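Local coordinates for protein aminotransferase class I and II (Streptococcus suis 89/1591, PDB 3OP7) that probably transfers amino groups between amino acids and 2-oxo acids, using pyridoxal 5'-phosphate bound covalently to a lysine as a Schiff base, at residues Glu275-Arg278 with His279-Glu282; Phe68-Ser71 with Val72-Tyr76; Gln149-Arg152 with Pro153-Met157; Thr241-Leu244 with Arg245-Asp249; Pro318-Asp321 with Phe322-Leu326. One frame throughout, in Å; residues are numbered along the deposited sequence.

Contact 1 (Glu275-Arg278 with His279-Glu282); sequences ERNR and HILE. With EDO (1,2-ethanediol), chain I.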
loop_
_atom_site.group_PDB
_atom_site.type_symbol
_atom_site.label_atom_id
_atom_site.label_comp_id
_atom_site.label_asym_id
_atom_site.label_seq_id
_atom_site.Cartn_x
_atom_site.Cartn_y
_atom_site.Cartn_z
ATOM N N GLU A 275 -13.643 25.035 0.685
ATOM C CA GLU A 275 -14.844 25.858 0.806
ATOM C C GLU A 275 -16.109 25.005 0.750
ATOM O O GLU A 275 -17.022 25.200 1.558
ATOM C CB GLU A 275 -14.795 26.966 -0.231
ATOM C CG GLU A 275 -14.109 28.228 0.324
ATOM C CD GLU A 275 -14.944 28.902 1.429
ATOM O OE1 GLU A 275 -16.117 29.256 1.170
ATOM O OE2 GLU A 275 -14.441 29.055 2.567
ATOM N N ARG A 276 -16.133 24.032 -0.170
ATOM C CA ARG A 276 -17.200 23.037 -0.252
ATOM C C ARG A 276 -17.341 22.315 1.087
ATOM O O ARG A 276 -18.437 22.189 1.605
ATOM C CB ARG A 276 -16.911 22.008 -1.334
ATOM C CG ARG A 276 -17.920 20.851 -1.445
ATOM C CD ARG A 276 -17.290 19.702 -2.162
ATOM N NE ARG A 276 -18.169 18.540 -2.372
ATOM C CZ ARG A 276 -18.081 17.386 -1.714
ATOM N NH1 ARG A 276 -17.198 17.218 -0.739
ATOM N NH2 ARG A 276 -18.890 16.385 -2.047
ATOM N N ASN A 277 -16.225 21.815 1.598
ATOM C CA ASN A 277 -16.229 20.987 2.783
ATOM C C ASN A 277 -16.496 21.722 4.073
ATOM O O ASN A 277 -17.089 21.132 4.986
ATOM C CB ASN A 277 -14.971 20.107 2.816
ATOM C CG ASN A 277 -15.073 19.024 1.814
ATOM O OD1 ASN A 277 -16.085 18.972 1.131
ATOM N ND2 ASN A 277 -14.060 18.133 1.709
ATOM N N ARG A 278 -16.113 23.000 4.137
ATOM C CA ARG A 278 -16.493 23.864 5.274
ATOM C C ARG A 278 -18.012 23.944 5.447
ATOM O O ARG A 278 -18.525 23.835 6.555
ATOM C CB ARG A 278 -15.920 25.288 5.154
ATOM C CG ARG A 278 -16.443 26.244 6.276
ATOM C CD ARG A 278 -15.731 27.614 6.320
ATOM N NE ARG A 278 -14.312 27.471 6.630
ATOM C CZ ARG A 278 -13.820 27.247 7.855
ATOM N NH1 ARG A 278 -14.628 27.168 8.922
ATOM N NH2 ARG A 278 -12.516 27.129 8.029
ATOM N N HIS A 279 -18.740 24.151 4.356
ATOM C CA HIS A 279 -20.190 24.202 4.421
ATOM C C HIS A 279 -20.799 22.898 4.951
ATOM O O HIS A 279 -21.697 22.906 5.797
ATOM C CB HIS A 279 -20.788 24.531 3.041
ATOM C CG HIS A 279 -20.512 25.927 2.566
ATOM N ND1 HIS A 279 -20.984 27.050 3.221
ATOM C CD2 HIS A 279 -19.858 26.381 1.465
ATOM C CE1 HIS A 279 -20.611 28.133 2.556
ATOM N NE2 HIS A 279 -19.940 27.753 1.481
ATOM N N ILE A 280 -20.316 21.773 4.463
ATOM C CA ILE A 280 -20.843 20.496 4.907
ATOM C C ILE A 280 -20.554 20.265 6.383
ATOM O O ILE A 280 -21.461 19.975 7.165
ATOM C CB ILE A 280 -20.178 19.336 4.138
ATOM C CG1 ILE A 280 -20.569 19.409 2.654
ATOM C CG2 ILE A 280 -20.562 17.986 4.793
ATOM C CD1 ILE A 280 -19.673 18.582 1.733
ATOM N N LEU A 281 -19.294 20.430 6.770
ATOM C CA LEU A 281 -18.924 20.358 8.206
ATOM C C LEU A 281 -19.732 21.267 9.132
ATOM O O LEU A 281 -20.280 20.795 10.149
ATOM C CB LEU A 281 -17.438 20.670 8.386
ATOM C CG LEU A 281 -16.484 19.587 7.987
ATOM C CD1 LEU A 281 -15.085 20.190 7.984
ATOM C CD2 LEU A 281 -16.607 18.456 9.009
ATOM N N GLU A 282 -19.820 22.560 8.829
ATOM C CA GLU A 282 -20.508 23.496 9.717
ATOM C C GLU A 282 -22.013 23.232 9.796
ATOM O O GLU A 282 -22.578 23.191 10.865
ATOM C CB GLU A 282 -20.259 24.950 9.283
ATOM C CG GLU A 282 -18.775 25.329 9.309
ATOM C CD GLU A 282 -18.515 26.781 8.916
ATOM O OE1 GLU A 282 -19.423 27.416 8.360
ATOM O OE2 GLU A 282 -17.396 27.281 9.164
HETATM C C1 EDO I . -10.687 26.823 5.104
HETATM O O1 EDO I . -9.586 27.433 5.771
HETATM C C2 EDO I . -11.462 27.893 4.343
HETATM O O2 EDO I . -12.657 27.336 3.782
#

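Contact 2 (Phe68-Ser71 with Val72-Tyr76); sequences FKKS and VSQLY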
loop_
_atom_site.group_PDB
_atom_site.type_symbol
_atom_site.label_atom_id
_atom_site.label_comp_id
_atom_site.label_asym_id
_atom_site.label_seq_id
_atom_site.Cartn_x
_atom_site.Cartn_y
_atom_site.Cartn_z
ATOM N N PHE A 68 2.440 17.566 -7.960
ATOM C CA PHE A 68 2.024 17.028 -6.650
ATOM C C PHE A 68 2.969 17.490 -5.534
ATOM O O PHE A 68 2.552 18.056 -4.527
ATOM C CB PHE A 68 1.961 15.501 -6.699
ATOM C CG PHE A 68 1.664 14.881 -5.389
ATOM C CD1 PHE A 68 0.356 14.765 -4.957
ATOM C CD2 PHE A 68 2.689 14.384 -4.594
ATOM C CE1 PHE A 68 0.072 14.164 -3.724
ATOM C CE2 PHE A 68 2.413 13.789 -3.306
ATOM C CZ PHE A 68 1.099 13.684 -2.887
ATOM N N LYS A 69 4.272 17.280 -5.736
ATOM C CA LYS A 69 5.234 17.656 -4.707
ATOM C C LYS A 69 5.224 19.131 -4.435
ATOM O O LYS A 69 5.253 19.533 -3.272
ATOM C CB LYS A 69 6.666 17.186 -5.042
ATOM C CG LYS A 69 6.848 15.710 -5.022
ATOM C CD LYS A 69 8.348 15.444 -5.296
ATOM C CE LYS A 69 8.670 14.003 -5.210
ATOM N NZ LYS A 69 10.184 13.760 -5.307
ATOM N N LYS A 70 5.190 19.947 -5.475
ATOM C CA LYS A 70 5.152 21.412 -5.277
ATOM C C LYS A 70 3.871 21.860 -4.566
ATOM O O LYS A 70 3.952 22.614 -3.598
ATOM C CB LYS A 70 5.246 22.151 -6.600
ATOM C CG LYS A 70 5.312 23.681 -6.500
ATOM C CD LYS A 70 6.566 24.130 -5.777
ATOM C CE LYS A 70 6.744 25.626 -5.823
ATOM N NZ LYS A 70 7.975 26.085 -5.088
ATOM N N SER A 71 2.717 21.403 -5.041
ATOM C CA SER A 71 1.431 21.845 -4.474
ATOM C C SER A 71 1.327 21.428 -3.003
ATOM O O SER A 71 0.904 22.224 -2.190
ATOM C CB SER A 71 0.247 21.276 -5.242
ATOM O OG SER A 71 0.179 21.807 -6.567
ATOM N N VAL A 72 1.732 20.188 -2.695
ATOM C CA VAL A 72 1.756 19.738 -1.302
ATOM C C VAL A 72 2.689 20.608 -0.457
ATOM O O VAL A 72 2.300 21.054 0.626
ATOM C CB VAL A 72 2.128 18.269 -1.147
ATOM C CG1 VAL A 72 2.421 17.949 0.344
ATOM C CG2 VAL A 72 1.026 17.323 -1.694
ATOM N N SER A 73 3.923 20.838 -0.930
ATOM C CA SER A 73 4.901 21.686 -0.202
ATOM C C SER A 73 4.309 23.063 0.139
ATOM O O SER A 73 4.553 23.605 1.212
ATOM C CB SER A 73 6.239 21.755 -0.972
ATOM O OG SER A 73 6.181 22.639 -2.070
ATOM N N GLN A 74 3.487 23.583 -0.755
ATOM C CA GLN A 74 2.900 24.899 -0.628
ATOM C C GLN A 74 1.792 24.965 0.445
ATOM O O GLN A 74 1.388 26.059 0.867
ATOM C CB GLN A 74 2.367 25.380 -1.974
ATOM C CG GLN A 74 3.453 25.810 -2.955
ATOM C CD GLN A 74 2.892 26.158 -4.327
ATOM O OE1 GLN A 74 1.975 25.497 -4.838
ATOM N NE2 GLN A 74 3.451 27.184 -4.940
ATOM N N LEU A 75 1.310 23.811 0.888
ATOM C CA LEU A 75 0.315 23.764 1.992
ATOM C C LEU A 75 0.964 24.125 3.341
ATOM O O LEU A 75 0.263 24.421 4.293
ATOM C CB LEU A 75 -0.347 22.388 2.091
ATOM C CG LEU A 75 -1.119 21.874 0.861
ATOM C CD1 LEU A 75 -1.504 20.422 1.010
ATOM C CD2 LEU A 75 -2.362 22.758 0.605
ATOM N N TYR A 76 2.285 24.099 3.401
ATOM C CA TYR A 76 3.051 24.346 4.606
ATOM C C TYR A 76 3.878 25.588 4.485
ATOM O O TYR A 76 4.105 26.077 3.363
ATOM C CB TYR A 76 4.047 23.213 4.814
ATOM C CG TYR A 76 3.424 21.852 4.911
ATOM C CD1 TYR A 76 3.207 21.090 3.765
ATOM C CD2 TYR A 76 3.035 21.326 6.130
ATOM C CE1 TYR A 76 2.643 19.820 3.834
ATOM C CE2 TYR A 76 2.450 20.057 6.217
ATOM C CZ TYR A 76 2.253 19.288 5.058
ATOM O OH TYR A 76 1.651 18.038 5.174
HETATM O O HOH W 1 7.187 25.123 -2.270
HETATM O O HOH W 2 -0.464 24.444 -2.715
#

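Contact 3 (Gln149-Arg152 with Pro153-Met157); sequences QLIR and PTTKM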
loop_
_atom_site.group_PDB
_atom_site.type_symbol
_atom_site.label_atom_id
_atom_site.label_comp_id
_atom_site.label_asym_id
_atom_site.label_seq_id
_atom_site.Cartn_x
_atom_site.Cartn_y
_atom_site.Cartn_z
ATOM N N GLN A 149 6.875 11.997 32.223
ATOM C CA GLN A 149 7.114 10.796 33.032
ATOM C C GLN A 149 7.392 9.573 32.150
ATOM O O GLN A 149 8.163 8.660 32.539
ATOM C CB GLN A 149 5.919 10.505 33.954
ATOM C CG GLN A 149 5.596 11.572 34.967
ATOM C CD GLN A 149 4.385 11.206 35.785
ATOM O OE1 GLN A 149 3.504 10.483 35.309
ATOM N NE2 GLN A 149 4.333 11.677 37.020
ATOM N N LEU A 150 6.788 9.542 30.963
ATOM C CA LEU A 150 6.953 8.393 30.062
ATOM C C LEU A 150 8.211 8.431 29.214
ATOM O O LEU A 150 8.725 7.386 28.842
ATOM C CB LEU A 150 5.762 8.272 29.113
ATOM C CG LEU A 150 4.420 7.947 29.789
ATOM C CD1 LEU A 150 3.287 8.269 28.803
ATOM C CD2 LEU A 150 4.422 6.461 30.180
ATOM N N ILE A 151 8.683 9.622 28.881
ATOM C CA ILE A 151 9.829 9.770 27.967
ATOM C C ILE A 151 11.104 9.262 28.634
ATOM O O ILE A 151 11.284 9.368 29.872
ATOM C CB ILE A 151 9.977 11.249 27.489
ATOM C CG1 ILE A 151 10.866 11.319 26.234
ATOM C CG2 ILE A 151 10.433 12.147 28.619
ATOM C CD1 ILE A 151 10.723 12.564 25.364
ATOM N N ARG A 152 12.005 8.776 27.806
ATOM C CA ARG A 152 13.257 8.189 28.237
ATOM C C ARG A 152 14.373 8.823 27.451
ATOM O O ARG A 152 14.130 9.310 26.328
ATOM C CB ARG A 152 13.260 6.691 27.912
ATOM C CG ARG A 152 12.172 5.872 28.603
ATOM C CD ARG A 152 12.342 4.410 28.142
ATOM N NE ARG A 152 11.223 3.593 28.610
ATOM C CZ ARG A 152 11.088 2.296 28.322
ATOM N NH1 ARG A 152 11.983 1.680 27.578
ATOM N NH2 ARG A 152 10.018 1.642 28.729
ATOM N N PRO A 153 15.615 8.667 27.940
ATOM C CA PRO A 153 16.738 9.282 27.264
ATOM C C PRO A 153 16.863 8.875 25.821
ATOM O O PRO A 153 17.340 9.660 25.009
ATOM C CB PRO A 153 17.930 8.823 28.095
ATOM C CG PRO A 153 17.361 8.785 29.500
ATOM C CD PRO A 153 15.973 8.229 29.307
ATOM N N THR A 154 16.403 7.672 25.514
ATOM C CA THR A 154 16.549 7.092 24.167
ATOM C C THR A 154 15.230 6.963 23.423
ATOM O O THR A 154 15.160 6.267 22.385
ATOM C CB THR A 154 17.252 5.676 24.209
ATOM O OG1 THR A 154 16.471 4.761 24.996
ATOM C CG2 THR A 154 18.693 5.776 24.761
ATOM N N THR A 155 14.159 7.649 23.866
ATOM C CA THR A 155 12.901 7.524 23.170
ATOM C C THR A 155 13.105 7.893 21.706
ATOM O O THR A 155 13.612 8.964 21.402
ATOM C CB THR A 155 11.796 8.361 23.843
ATOM O OG1 THR A 155 11.548 7.858 25.164
ATOM C CG2 THR A 155 10.445 8.400 23.016
ATOM N N LYS A 156 12.676 7.020 20.818
ATOM C CA LYS A 156 12.878 7.211 19.380
ATOM C C LYS A 156 11.826 8.055 18.704
ATOM O O LYS A 156 12.145 8.857 17.798
ATOM C CB LYS A 156 12.941 5.893 18.652
ATOM C CG LYS A 156 13.024 6.111 17.130
ATOM C CD LYS A 156 13.657 5.058 16.272
ATOM C CE LYS A 156 15.163 4.995 16.377
ATOM N NZ LYS A 156 15.586 3.732 15.673
HETATM N N MSE A 157 10.568 7.888 19.125
HETATM C CA MSE A 157 9.445 8.484 18.420
HETATM C C MSE A 157 8.241 8.635 19.322
HETATM O O MSE A 157 8.009 7.795 20.176
HETATM C CB MSE A 157 9.070 7.617 17.199
HETATM C CG MSE A 157 7.957 8.235 16.327
HETATM SE SE MSE A 157 7.534 7.155 14.822
HETATM C CE MSE A 157 9.170 7.471 13.837
HETATM O O HOH W 3 14.455 2.306 26.155
#

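Contact 4 (Thr241-Leu244 with Arg245-Asp249); sequences TDIL and RDYRD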
loop_
_atom_site.group_PDB
_atom_site.type_symbol
_atom_site.label_atom_id
_atom_site.label_comp_id
_atom_site.label_asym_id
_atom_site.label_seq_id
_atom_site.Cartn_x
_atom_site.Cartn_y
_atom_site.Cartn_z
ATOM N N THR A 241 13.490 11.875 4.803
ATOM C CA THR A 241 12.990 11.636 3.446
ATOM C C THR A 241 13.924 10.709 2.695
ATOM O O THR A 241 13.509 9.753 2.004
ATOM C CB THR A 241 12.788 12.960 2.683
ATOM O OG1 THR A 241 11.816 13.749 3.399
ATOM C CG2 THR A 241 12.226 12.728 1.290
ATOM N N ASP A 242 15.211 10.982 2.828
ATOM C CA ASP A 242 16.207 10.102 2.173
ATOM C C ASP A 242 16.184 8.662 2.675
ATOM O O ASP A 242 16.476 7.751 1.893
ATOM C CB ASP A 242 17.627 10.614 2.370
ATOM C CG ASP A 242 18.044 11.650 1.335
ATOM O OD1 ASP A 242 17.391 11.728 0.277
ATOM O OD2 ASP A 242 19.057 12.377 1.578
ATOM N N ILE A 243 15.895 8.445 3.959
ATOM C CA ILE A 243 15.764 7.077 4.470
ATOM C C ILE A 243 14.547 6.393 3.870
ATOM O O ILE A 243 14.641 5.300 3.265
ATOM C CB ILE A 243 15.689 7.048 5.986
ATOM C CG1 ILE A 243 17.004 7.508 6.619
ATOM C CG2 ILE A 243 15.305 5.670 6.466
ATOM C CD1 ILE A 243 16.921 7.759 8.123
ATOM N N LEU A 244 13.421 7.087 3.935
ATOM C CA LEU A 244 12.133 6.493 3.509
ATOM C C LEU A 244 12.151 6.045 2.058
ATOM O O LEU A 244 11.499 5.091 1.711
ATOM C CB LEU A 244 10.982 7.452 3.730
ATOM C CG LEU A 244 10.759 7.992 5.140
ATOM C CD1 LEU A 244 9.448 8.847 5.282
ATOM C CD2 LEU A 244 10.780 6.951 6.230
ATOM N N ARG A 245 12.880 6.767 1.207
ATOM C CA ARG A 245 12.864 6.502 -0.234
ATOM C C ARG A 245 13.351 5.109 -0.595
ATOM O O ARG A 245 13.070 4.630 -1.696
ATOM C CB ARG A 245 13.769 7.463 -0.978
ATOM C CG ARG A 245 13.313 8.864 -1.078
ATOM C CD ARG A 245 14.209 9.524 -2.101
ATOM N NE ARG A 245 13.549 10.696 -2.578
ATOM C CZ ARG A 245 13.774 11.881 -2.048
ATOM N NH1 ARG A 245 14.698 11.990 -1.107
ATOM N NH2 ARG A 245 13.115 12.943 -2.477
ATOM N N ASP A 246 14.102 4.496 0.304
ATOM C CA ASP A 246 14.685 3.210 0.048
ATOM C C ASP A 246 13.860 2.029 0.577
ATOM O O ASP A 246 14.330 0.884 0.519
ATOM C CB ASP A 246 16.094 3.157 0.620
ATOM C CG ASP A 246 17.097 4.025 -0.179
ATOM O OD1 ASP A 246 16.943 4.219 -1.433
ATOM O OD2 ASP A 246 18.041 4.496 0.481
ATOM N N TYR A 247 12.665 2.314 1.102
ATOM C CA TYR A 247 11.785 1.281 1.675
ATOM C C TYR A 247 10.405 1.189 1.019
ATOM O O TYR A 247 9.624 0.283 1.333
ATOM C CB TYR A 247 11.601 1.501 3.169
ATOM C CG TYR A 247 12.880 1.345 3.923
ATOM C CD1 TYR A 247 13.291 0.089 4.385
ATOM C CD2 TYR A 247 13.710 2.432 4.126
ATOM C CE1 TYR A 247 14.494 -0.054 5.042
ATOM C CE2 TYR A 247 14.894 2.309 4.781
ATOM C CZ TYR A 247 15.292 1.066 5.238
ATOM O OH TYR A 247 16.521 0.970 5.866
ATOM N N ARG A 248 10.098 2.066 0.056
ATOM C CA ARG A 248 8.767 2.050 -0.541
ATOM C C ARG A 248 8.461 0.775 -1.364
ATOM O O ARG A 248 7.307 0.465 -1.526
ATOM C CB ARG A 248 8.520 3.343 -1.347
ATOM C CG ARG A 248 8.522 4.555 -0.387
ATOM C CD ARG A 248 8.432 5.973 -1.047
ATOM N NE ARG A 248 7.190 6.208 -1.775
ATOM C CZ ARG A 248 7.053 6.196 -3.091
ATOM N NH1 ARG A 248 8.088 5.927 -3.885
ATOM N NH2 ARG A 248 5.861 6.419 -3.633
ATOM N N ASP A 249 9.447 0.029 -1.859
ATOM C CA ASP A 249 9.116 -1.218 -2.546
ATOM C C ASP A 249 8.683 -2.327 -1.585
ATOM O O ASP A 249 8.180 -3.363 -2.033
ATOM C CB ASP A 249 10.211 -1.753 -3.462
ATOM C CG ASP A 249 10.478 -0.859 -4.664
ATOM O OD1 ASP A 249 9.913 0.246 -4.720
ATOM O OD2 ASP A 249 11.266 -1.324 -5.513
HETATM O O HOH W 4 18.071 7.589 -0.146
HETATM O O HOH W 5 17.918 4.656 3.035
#

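Contact 5 (Pro318-Asp321 with Phe322-Leu326); sequences PMED and FCLQL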
loop_
_atom_site.group_PDB
_atom_site.type_symbol
_atom_site.label_atom_id
_atom_site.label_comp_id
_atom_site.label_asym_id
_atom_site.label_seq_id
_atom_site.Cartn_x
_atom_site.Cartn_y
_atom_site.Cartn_z
ATOM N N PRO A 318 -22.752 -2.564 27.499
ATOM C CA PRO A 318 -21.596 -2.446 26.590
ATOM C C PRO A 318 -21.999 -1.799 25.256
ATOM O O PRO A 318 -23.089 -2.068 24.732
ATOM C CB PRO A 318 -21.125 -3.890 26.423
ATOM C CG PRO A 318 -21.557 -4.574 27.708
ATOM C CD PRO A 318 -22.891 -3.927 28.046
HETATM N N MSE A 319 -21.172 -0.892 24.753
HETATM C CA MSE A 319 -21.533 -0.186 23.514
HETATM C C MSE A 319 -21.535 -1.104 22.301
HETATM O O MSE A 319 -22.224 -0.818 21.301
HETATM C CB MSE A 319 -20.605 1.012 23.254
HETATM C CG MSE A 319 -20.937 2.225 24.091
HETATM SE SE MSE A 319 -22.741 2.896 23.814
HETATM C CE MSE A 319 -23.479 2.293 25.481
ATOM N N GLU A 320 -20.741 -2.173 22.328
ATOM C CA GLU A 320 -20.791 -3.121 21.207
ATOM C C GLU A 320 -22.188 -3.755 21.151
ATOM O O GLU A 320 -22.791 -3.848 20.088
ATOM C CB GLU A 320 -19.683 -4.167 21.296
ATOM C CG GLU A 320 -19.768 -5.272 20.222
ATOM C CD GLU A 320 -18.522 -5.400 19.332
ATOM O OE1 GLU A 320 -17.542 -4.657 19.482
ATOM O OE2 GLU A 320 -18.572 -6.250 18.411
ATOM N N ASP A 321 -22.735 -4.148 22.294
ATOM C CA ASP A 321 -24.085 -4.686 22.315
ATOM C C ASP A 321 -25.112 -3.591 21.901
ATOM O O ASP A 321 -26.061 -3.857 21.138
ATOM C CB ASP A 321 -24.445 -5.196 23.715
ATOM C CG ASP A 321 -23.600 -6.406 24.185
ATOM O OD1 ASP A 321 -22.793 -6.975 23.429
ATOM O OD2 ASP A 321 -23.792 -6.813 25.353
ATOM N N PHE A 322 -24.925 -2.370 22.410
ATOM C CA PHE A 322 -25.826 -1.251 22.107
ATOM C C PHE A 322 -25.850 -0.991 20.605
ATOM O O PHE A 322 -26.907 -0.862 19.991
ATOM C CB PHE A 322 -25.327 -0.013 22.827
ATOM C CG PHE A 322 -26.143 1.226 22.592
ATOM C CD1 PHE A 322 -25.873 2.061 21.517
ATOM C CD2 PHE A 322 -27.118 1.598 23.489
ATOM C CE1 PHE A 322 -26.595 3.228 21.326
ATOM C CE2 PHE A 322 -27.854 2.767 23.304
ATOM C CZ PHE A 322 -27.594 3.578 22.233
ATOM N N CYS A 323 -24.672 -0.889 20.017
ATOM C CA CYS A 323 -24.587 -0.648 18.585
ATOM C C CYS A 323 -25.086 -1.813 17.712
ATOM O O CYS A 323 -25.639 -1.575 16.637
ATOM C CB CYS A 323 -23.159 -0.289 18.187
ATOM S SG CYS A 323 -22.642 1.369 18.780
ATOM N N LEU A 324 -24.866 -3.056 18.153
ATOM C CA LEU A 324 -25.401 -4.232 17.445
ATOM C C LEU A 324 -26.929 -4.201 17.451
ATOM O O LEU A 324 -27.579 -4.452 16.435
ATOM C CB LEU A 324 -24.923 -5.543 18.089
ATOM C CG LEU A 324 -23.448 -5.968 17.917
ATOM C CD1 LEU A 324 -23.102 -7.064 18.966
ATOM C CD2 LEU A 324 -23.181 -6.441 16.491
ATOM N N GLN A 325 -27.493 -3.901 18.611
ATOM C CA GLN A 325 -28.944 -3.803 18.745
ATOM C C GLN A 325 -29.529 -2.659 17.935
ATOM O O GLN A 325 -30.545 -2.837 17.278
ATOM C CB GLN A 325 -29.327 -3.622 20.199
ATOM C CG GLN A 325 -29.140 -4.852 21.030
ATOM C CD GLN A 325 -29.705 -4.672 22.440
ATOM O OE1 GLN A 325 -29.191 -5.250 23.405
ATOM N NE2 GLN A 325 -30.748 -3.850 22.563
ATOM N N LEU A 326 -28.902 -1.489 17.997
ATOM C CA LEU A 326 -29.323 -0.336 17.185
ATOM C C LEU A 326 -29.292 -0.678 15.689
ATOM O O LEU A 326 -30.222 -0.354 14.924
ATOM C CB LEU A 326 -28.405 0.855 17.455
ATOM C CG LEU A 326 -28.575 2.082 16.561
ATOM C CD1 LEU A 326 -29.895 2.802 16.884
ATOM C CD2 LEU A 326 -27.353 2.979 16.676
#

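Contact 1 (Glu275-Arg278 with His279-Glu282)
Arg278 reaches Glu282, one helical turn on, by sending CG anti to its backbone N (chi1 174°) and then folding at chi3 (-63°), a bend that swings the guanidinium round so that its edge meets the carboxylate. Arg278 NH1 meets Glu282 OE2 at 2.8 Å in a salt bridge. The carboxylate oxygen lies in the guanidinium plane but is approached on its anti side and somewhat out of the carboxylate plane, the two flat groups being turned 67° apart. This is an i to i+4 ion pair, on the long helix 270-294. Phe199 O takes a further bond from Arg278 NH1. A 1,2-ethanediol, probably from the crystallisation liquor, gives a hydrogen bond from O2 to Glu275 OE2 (2.8 Å). Elsewhere Ile280 CD1 sits 3.8 Å from Arg276 NH1, over one face of that guanidinium, while Arg276 NH1 also bonds Asn277 OD1 at 2.8 Å. Asn277 ND2 turns to Ser225 OG and Thr223 O, just after Lys222, the lysine carrying the cofactor.

Contact 2 (Phe68-Ser71 with Val72-Tyr76)
Phe68 and Val72 make the dense side of this helical turn. Their side chains run side by side, and methyl CG2 of Val72 lies over one face of the Phe68 ring, 3.9 Å from its centroid and only 16° off the normal, a CH-pi contact. The ring is set there by chi1 of 175°, which carries Phe68 CG anti to the backbone N. Leu267 of helix 257-268, together with Ile84 and Trp233 on the neighbouring strands, packs against the same pair, so this face is buried. The other side is polar and looser. Lys70 folds at chi2, bringing its CE to 3.7 Å from Gln74 NE2, a loose van der Waals approach. A water accepts from Lys70 NZ and donates to Ser73 OG at 2.7 Å, while a second donates to Ser71 O and, weakly, to Gln74 OE1. Within this polar side Lys70 O accepts twice: Ser73 OG donates to it at 2.7 Å and Gln74 N at 3.0 Å. The hydroxyl bond comes from a chi1 of 78°, which turns Ser73 OG back against the preceding turn. Downstream, Tyr76 OH bonds Trp233 NE1. The whole is an amphipathic end to helix 66-73, with a type I turn from Ser73 to Tyr76 and an apolar face laid on the edge of the large mixed sheet.

Contact 3 (Gln149-Arg152 with Pro153-Met157)
Thr155 OG1 accepts a hydrogen bond from Arg152 N at 2.8 Å, and the backbone answers in the other sense, Thr155 N donating to Arg152 O at 3.0 Å. The second bond is nearly straight at its hydrogen (172°), yet the donor stands well above the carbonyl plane. A chi1 of -64° keeps Thr155 OG1 beside its own backbone N and aimed at the arginine amide; Ile151 crosses it at about a right angle, CG1 3.7 Å from Thr155 OG1. The backbone bond closes a type I beta turn from Arg152 to Thr155, with Pro153 at its second position, between helix 144-150 and strand 157-161, and the hydroxyl bond braces it. One shell further out, His107 ND1 also bonds Thr155 OG1, tying the hydroxyl that braces the turn to the adjacent strand. The extended Arg152 side chain reaches Glu128 in a salt bridge through NH2. Arg152 NH1 donates at 2.9 Å to a water in the guanidinium plane, with Thr154 OG1 a weak 3.4 Å from that water.

Contact 4 (Thr241-Leu244 with Arg245-Asp249)
Arg245, described in one of its two conformers, folds back along the end of helix 238-244 against Thr241 and Asp242. CB of Arg245 lies 3.8 Å from Thr241 O, which takes the Arg245 amide, and CG comes closer to that oxygen, at 3.2 Å, before CD passes it at 4.2 Å. The chain runs extended, chi2 -168° and chi3 160°. NE turns to Glu63 in a salt bridge, and NH2 makes a weak hydrogen bond to Glu82 O. Thr241 CG2 lies over one face of the guanidinium, 3.8 Å from Arg245 CZ and 3.5 Å from Arg245 NH1. At the tip, Arg245 NH1 forms a salt bridge with Asp242 OD1 at 3.0 Å; the carboxylate stands at the guanidinium edge, the planes 53° apart. Beyond the arginine the helix unwinds. Asp246 N and Tyr247 N donate to Ile243 O and Leu244 O, each from above the carbonyl plane, and the Tyr247 ring presents its edge to Ile243 O. Ile243 CG2 packs on Tyr247 CE2 at 3.8 Å. Two waters join Asp246 OD2 to Asp242 O and, weakly, Ile243 O. Asp246 OD1 and Arg245 O both receive Asn14 ND2 of the second subunit, and Tyr247 OH bonds Gly1 N there. This is a helix end where i to i+3 bonds succeed i to i+4, leading into a loop at the dimer interface.

Contact 5 (Pro318-Asp321 with Phe322-Leu326)
Selenium of the selenomethionine Met319 lies 4.4 Å from the centroid of the Phe322 ring, a Met-aromatic contact between neighbours only three residues apart. It is reached obliquely, 30° off the ring normal, so the selenium is nearest CG and CD1 of Phe322, each 4.0 Å away. A bend at chi2 (-59°) and chi3 folds the Met319 chain back, setting its CE 4.0 Å from Phe322 CB. The two side chains run alongside each other, pointing the same way; beyond, Phe367 stands edge-to-face to the Phe322 ring. On a neighbouring side of the helix, Glu320 CG touches Leu324 CD1 at 4.0 Å, near Trp12 of helix 8-16, while the Glu320 carboxylate turns to Arg339 and Asn338. Pro318 O takes the amide of Phe322 at 3.0 Å, beginning the run of i to i+4 bonds. Pro318 occupies the N-cap position of helix 319-330, while Asp343 OD1 takes its first amide, Met319 N, and the buried face of the helix packs between helix 354-368 and strand 335-336.

In the fold
Each contact joins residues only a few positions apart, yet their chemistry follows their place. Contact 1 lies within a helix, contact 5 at a helix start, contacts 2 and 4 at helix ends; in contacts 2 and 5 an aromatic ring faces the interior, whereas contacts 1 and 4 carry ion pairs. Contact 3 is the surface one, a turn braced by a hydroxyl with its centre about 39 Å from that of contact 1. Contact 4 alone of the five touches the second subunit. Contacts 2 and 4 meet directly: Lys69 and Arg245 both pair with Glu63, which probably offsets the proximity of their like charges.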